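Long-range contacts in nucleoside-diphosphate sugar epimerase (SulA family) (PDB 3OH8), which is probably an NAD(P)-dependent epimerase of nucleotide sugars with a Rossmann-type domain; its substrate is not established: residues H7-F11 / L129-K134; P194-L199 / L236-V240. All coordinates share one frame; numbering follows the deposited sequence.

Contact 1: residues H7-F11 / L129-K134; sequences HFIPF and LIEDLK
F11 lies against the helix backbone at L133 and K134. Its ring atom CE2 is 3.6 Å from L133 CB. F11 and L133 pass alongside each other, pointing opposite ways. K134 CG meets the edge of the same ring in its plane, 4.0 Å from F11 CE2. The ring is swung to the helix by a chi1 of -68°, with CG anti to the carbonyl carbon. I9, the last strand residue, is the other main apolar side chain, and its two branches divide the work. I9 CG2 is 3.6 Å from L133 CD1, and the two side chains cross at about a right angle. I9 CD1 reaches L129 CD1 at 3.7 Å, and these side chains also cross nearly square. The same I9 CD1 lies 4.0 Å from I130 CB, where the two isoleucines run past one another in opposite senses. P10 is the centre of an inverse gamma turn that follows the strand. H7 adds a looser edge contact, H7 CE1 to L129 CD1 at 4.3 Å. Strand 7-9 and helix 129-134 run almost parallel, with axes 5° apart. The long helix 119-139 set against an antiparallel sheet is consistent with a helix-grip (SRPBCC-like) fold. The strand is at the sheet edge and pairs with strand 102-110, whose I105 touches I9 and L129. From helix 13-21, V16 touches I9 and W19 touches L129 and L133.

Contact 2: residues P194-L199 / L236-V240; sequences PASDLL and LAELV
L239 and L199 make the main apolar contact between the loop and the helix. L199 CD1 sits 3.4 Å from L239 CB, which is tighter than usual for two carbons. L199 CD1 also reaches V240 CG2 at 3.7 Å. It thus lies over the helix surface between two successive residues. L199 extends to this place with CG anti to the carbonyl carbon (chi1 -52°) and CD2 turned off the L239 side. A second apolar group gathers at the far end of L239. L239 CD1 is 3.8 Å from P194 CB and 3.9 Å from L198 CB, so the proline and the leucine both rest on one branch. L198 CD2 also reaches L236 CD1, at 4.0 Å, where the two side chains cross at a slant.

Carbonyl groups of the loop form the other kind of contact. A195 O is 3.4 Å from L239 CD1, and S196 O faces L239 CD2 at 3.9 Å. Both are van der Waals contacts. A195 O is also the acceptor of the bond from L198 N that closes the type I beta turn from A195 to L198. The turn thereby sets its backbone oxygen beside the leucine tip.

The loop joins strand 187-188 to strand 204-207. It lies against helix 222-242, which flanks the parallel part of the mixed sheet, consistent with the Rossmann-type fold of the epimerase family. L205 of strand 204-207 touches L199, L236 and V240, while L177 of strand 173-178 touches L198 and L199. W189 touches P194, L198 and L236. On the helix, V240 also meets A292 of helix 290-294.

The two contacts belong to different parts of the chain and share no helix or strand. Their centres are 38 Å apart and their nearest atoms about 25 Å apart. Contact 1 joins an edge strand of the antiparallel sheet to helix 119-139. Contact 2 lies in the Rossmann-type part and joins a loop to a helix beside the mixed sheet. Each is partly buried, with four of eight touching residues buried, but contact 2 is further from the centre of the chain. Both are apolar. Contact 1 has isoleucines and the F11 ring, with H7 more loosely placed; contact 2 has no aromatic ring across it and is mostly leucine, with turn carbonyls against L239.

Contact 1: residues H7-F11 / L129-K134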
loop_
_atom_site.group_PDB
_atom_site.type_symbol
_atom_site.label_atom_id
_atom_site.label_comp_id
_atom_site.label_asym_id
_atom_site.label_seq_id
_atom_site.Cartn_x
_atom_site.Cartn_y
_atom_site.Cartn_z
ATOM N N HIS A 7 -1.786 -21.496 1.747
ATOM C CA HIS A 7 -2.987 -20.657 1.690
ATOM C C HIS A 7 -3.595 -20.662 0.295
ATOM O O HIS A 7 -2.884 -20.728 -0.711
ATOM C CB HIS A 7 -2.687 -19.219 2.149
ATOM C CG HIS A 7 -1.665 -18.505 1.314
ATOM N ND1 HIS A 7 -1.961 -17.386 0.567
ATOM C CD2 HIS A 7 -0.341 -18.738 1.130
ATOM C CE1 HIS A 7 -0.866 -16.958 -0.044
ATOM N NE2 HIS A 7 0.127 -17.764 0.283
ATOM N N PHE A 8 -4.919 -20.594 0.243
ATOM C CA PHE A 8 -5.643 -20.651 -1.018
ATOM C C PHE A 8 -5.943 -19.262 -1.575
ATOM O O PHE A 8 -6.385 -18.376 -0.849
ATOM C CB PHE A 8 -6.967 -21.390 -0.809
ATOM C CG PHE A 8 -7.831 -21.436 -2.030
ATOM C CD1 PHE A 8 -7.501 -22.269 -3.096
ATOM C CD2 PHE A 8 -8.988 -20.668 -2.107
ATOM C CE1 PHE A 8 -8.297 -22.318 -4.232
ATOM C CE2 PHE A 8 -9.795 -20.712 -3.239
ATOM C CZ PHE A 8 -9.450 -21.534 -4.303
ATOM N N ILE A 9 -5.726 -19.089 -2.872
ATOM C CA ILE A 9 -5.997 -17.825 -3.549
ATOM C C ILE A 9 -7.050 -18.100 -4.613
ATOM O O ILE A 9 -6.825 -18.935 -5.494
ATOM C CB ILE A 9 -4.733 -17.297 -4.254
ATOM C CG1 ILE A 9 -3.591 -17.085 -3.245
ATOM C CG2 ILE A 9 -5.035 -15.996 -5.002
ATOM C CD1 ILE A 9 -3.847 -15.984 -2.251
ATOM N N PRO A 10 -8.205 -17.412 -4.538
ATOM C CA PRO A 10 -9.307 -17.734 -5.449
ATOM C C PRO A 10 -9.104 -17.120 -6.829
ATOM O O PRO A 10 -10.002 -16.462 -7.339
ATOM C CB PRO A 10 -10.520 -17.103 -4.762
ATOM C CG PRO A 10 -9.946 -15.879 -4.068
ATOM C CD PRO A 10 -8.537 -16.283 -3.639
ATOM N N PHE A 11 -7.934 -17.344 -7.419
ATOM C CA PHE A 11 -7.637 -16.878 -8.769
ATOM C C PHE A 11 -6.782 -17.942 -9.464
ATOM O O PHE A 11 -6.068 -18.676 -8.794
ATOM C CB PHE A 11 -6.918 -15.524 -8.725
ATOM C CG PHE A 11 -7.795 -14.406 -8.240
ATOM C CD1 PHE A 11 -8.709 -13.815 -9.094
ATOM C CD2 PHE A 11 -7.751 -13.991 -6.915
ATOM C CE1 PHE A 11 -9.542 -12.817 -8.647
ATOM C CE2 PHE A 11 -8.580 -12.984 -6.458
ATOM C CZ PHE A 11 -9.480 -12.397 -7.322
ATOM N N LEU A 129 -1.465 -10.465 -0.583
ATOM C CA LEU A 129 -1.624 -11.057 -1.907
ATOM C C LEU A 129 -3.090 -11.178 -2.273
ATOM O O LEU A 129 -3.506 -10.783 -3.374
ATOM C CB LEU A 129 -1.019 -12.471 -1.936
ATOM C CG LEU A 129 -0.423 -12.980 -3.254
ATOM C CD1 LEU A 129 -0.719 -14.477 -3.496
ATOM C CD2 LEU A 129 -0.824 -12.146 -4.444
ATOM N N ILE A 130 -3.874 -11.768 -1.373
ATOM C CA ILE A 130 -5.271 -12.034 -1.685
ATOM C C ILE A 130 -6.038 -10.718 -1.844
ATOM O O ILE A 130 -6.847 -10.568 -2.763
ATOM C CB ILE A 130 -5.955 -12.999 -0.653
ATOM C CG1 ILE A 130 -7.326 -13.428 -1.159
ATOM C CG2 ILE A 130 -6.143 -12.342 0.705
ATOM C CD1 ILE A 130 -7.391 -13.564 -2.649
ATOM N N GLU A 131 -5.751 -9.748 -0.983
ATOM C CA GLU A 131 -6.457 -8.474 -1.079
ATOM C C GLU A 131 -6.068 -7.729 -2.348
ATOM O O GLU A 131 -6.919 -7.140 -3.009
ATOM C CB GLU A 131 -6.249 -7.614 0.166
ATOM C CG GLU A 131 -6.816 -8.254 1.418
ATOM C CD GLU A 131 -8.326 -8.492 1.334
ATOM O OE1 GLU A 131 -9.023 -7.713 0.644
ATOM O OE2 GLU A 131 -8.816 -9.456 1.964
ATOM N N ASP A 132 -4.788 -7.781 -2.701
ATOM C CA ASP A 132 -4.324 -7.143 -3.938
ATOM C C ASP A 132 -5.020 -7.694 -5.174
ATOM O O ASP A 132 -5.455 -6.939 -6.041
ATOM C CB ASP A 132 -2.815 -7.317 -4.102
ATOM C CG ASP A 132 -2.039 -6.133 -3.556
ATOM O OD1 ASP A 132 -2.584 -5.431 -2.678
ATOM O OD2 ASP A 132 -0.896 -5.911 -4.001
ATOM N N LEU A 133 -5.091 -9.015 -5.269
ATOM C CA LEU A 133 -5.717 -9.648 -6.417
ATOM C C LEU A 133 -7.222 -9.377 -6.449
ATOM O O LEU A 133 -7.783 -9.115 -7.505
ATOM C CB LEU A 133 -5.430 -11.152 -6.408
ATOM C CG LEU A 133 -3.969 -11.521 -6.717
ATOM C CD1 LEU A 133 -3.744 -12.996 -6.450
ATOM C CD2 LEU A 133 -3.585 -11.167 -8.169
ATOM N N LYS A 134 -7.881 -9.440 -5.298
ATOM C CA LYS A 134 -9.310 -9.097 -5.248
ATOM C C LYS A 134 -9.543 -7.664 -5.705
ATOM O O LYS A 134 -10.487 -7.383 -6.460
ATOM C CB LYS A 134 -9.891 -9.325 -3.858
ATOM C CG LYS A 134 -10.163 -10.800 -3.554
ATOM C CD LYS A 134 -10.759 -10.993 -2.159
ATOM C CE LYS A 134 -11.152 -12.462 -1.955
ATOM N NZ LYS A 134 -11.486 -12.790 -0.538
#

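Contact 2: residues P194-L199 / L236-V240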
loop_
_atom_site.group_PDB
_atom_site.type_symbol
_atom_site.label_atom_id
_atom_site.label_comp_id
_atom_site.label_asym_id
_atom_site.label_seq_id
_atom_site.Cartn_x
_atom_site.Cartn_y
_atom_site.Cartn_z
ATOM N N PRO A 194 8.780 23.114 -14.213
ATOM C CA PRO A 194 8.728 21.763 -14.790
ATOM C C PRO A 194 8.960 21.750 -16.308
ATOM O O PRO A 194 8.478 22.633 -17.021
ATOM C CB PRO A 194 7.309 21.291 -14.443
ATOM C CG PRO A 194 6.515 22.567 -14.333
ATOM C CD PRO A 194 7.471 23.538 -13.689
ATOM N N ALA A 195 9.703 20.754 -16.784
ATOM C CA ALA A 195 10.018 20.636 -18.202
ATOM C C ALA A 195 8.756 20.587 -19.060
ATOM O O ALA A 195 7.779 19.938 -18.699
ATOM C CB ALA A 195 10.869 19.398 -18.449
ATOM N N SER A 196 8.784 21.265 -20.203
ATOM C CA SER A 196 7.643 21.271 -21.129
ATOM C C SER A 196 7.184 19.877 -21.504
ATOM O O SER A 196 6.010 19.665 -21.806
ATOM C CB SER A 196 7.995 22.016 -22.421
ATOM O OG SER A 196 8.220 23.385 -22.161
ATOM N N ASP A 197 8.122 18.940 -21.505
ATOM C CA ASP A 197 7.863 17.590 -21.989
ATOM C C ASP A 197 7.760 16.578 -20.841
ATOM O O ASP A 197 7.875 15.364 -21.051
ATOM C CB ASP A 197 8.974 17.165 -22.961
ATOM C CG ASP A 197 10.337 17.005 -22.274
ATOM O OD1 ASP A 197 10.489 17.425 -21.107
ATOM O OD2 ASP A 197 11.260 16.450 -22.905
ATOM N N LEU A 198 7.549 17.079 -19.627
ATOM C CA LEU A 198 7.554 16.230 -18.435
ATOM C C LEU A 198 6.513 15.114 -18.509
ATOM O O LEU A 198 6.735 13.999 -18.021
ATOM C CB LEU A 198 7.307 17.081 -17.181
ATOM C CG LEU A 198 7.734 16.401 -15.876
ATOM C CD1 LEU A 198 9.215 16.053 -15.920
ATOM C CD2 LEU A 198 7.422 17.273 -14.664
ATOM N N LEU A 199 5.376 15.406 -19.130
ATOM C CA LEU A 199 4.259 14.463 -19.108
ATOM C C LEU A 199 4.115 13.665 -20.398
ATOM O O LEU A 199 3.152 12.909 -20.566
ATOM C CB LEU A 199 2.947 15.191 -18.782
ATOM C CG LEU A 199 2.958 16.067 -17.527
ATOM C CD1 LEU A 199 1.587 16.732 -17.317
ATOM C CD2 LEU A 199 3.349 15.264 -16.289
ATOM N N LEU A 236 2.065 21.964 -12.931
ATOM C CA LEU A 236 1.761 20.614 -13.407
ATOM C C LEU A 236 0.388 20.607 -14.105
ATOM O O LEU A 236 0.211 19.995 -15.160
ATOM C CB LEU A 236 1.763 19.629 -12.236
ATOM C CG LEU A 236 2.901 18.623 -11.995
ATOM C CD1 LEU A 236 3.922 18.508 -13.150
ATOM C CD2 LEU A 236 3.569 18.934 -10.698
ATOM N N ALA A 237 -0.585 21.280 -13.507
ATOM C CA ALA A 237 -1.924 21.346 -14.096
ATOM C C ALA A 237 -1.878 21.959 -15.494
ATOM O O ALA A 237 -2.586 21.518 -16.400
ATOM C CB ALA A 237 -2.873 22.119 -13.197
ATOM N N GLU A 238 -1.028 22.960 -15.674
ATOM C CA GLU A 238 -0.863 23.563 -16.989
ATOM C C GLU A 238 -0.330 22.560 -17.994
ATOM O O GLU A 238 -0.791 22.515 -19.133
ATOM C CB GLU A 238 0.043 24.801 -16.913
ATOM C CG GLU A 238 -0.623 25.950 -16.160
ATOM C CD GLU A 238 0.282 27.148 -15.939
ATOM O OE1 GLU A 238 1.475 27.080 -16.296
ATOM O OE2 GLU A 238 -0.205 28.158 -15.395
ATOM N N LEU A 239 0.650 21.756 -17.582
ATOM C CA LEU A 239 1.182 20.738 -18.471
ATOM C C LEU A 239 0.092 19.729 -18.814
ATOM O O LEU A 239 0.002 19.262 -19.950
ATOM C CB LEU A 239 2.395 20.043 -17.852
ATOM C CG LEU A 239 3.648 20.904 -17.670
ATOM C CD1 LEU A 239 4.766 20.086 -17.025
ATOM C CD2 LEU A 239 4.107 21.508 -19.003
ATOM N N VAL A 240 -0.744 19.400 -17.835
ATOM C CA VAL A 240 -1.849 18.494 -18.095
ATOM C C VAL A 240 -2.760 19.137 -19.142
ATOM O O VAL A 240 -3.147 18.503 -20.121
ATOM C CB VAL A 240 -2.643 18.161 -16.811
ATOM C CG1 VAL A 240 -3.914 17.401 -17.155
ATOM C CG2 VAL A 240 -1.785 17.351 -15.853
#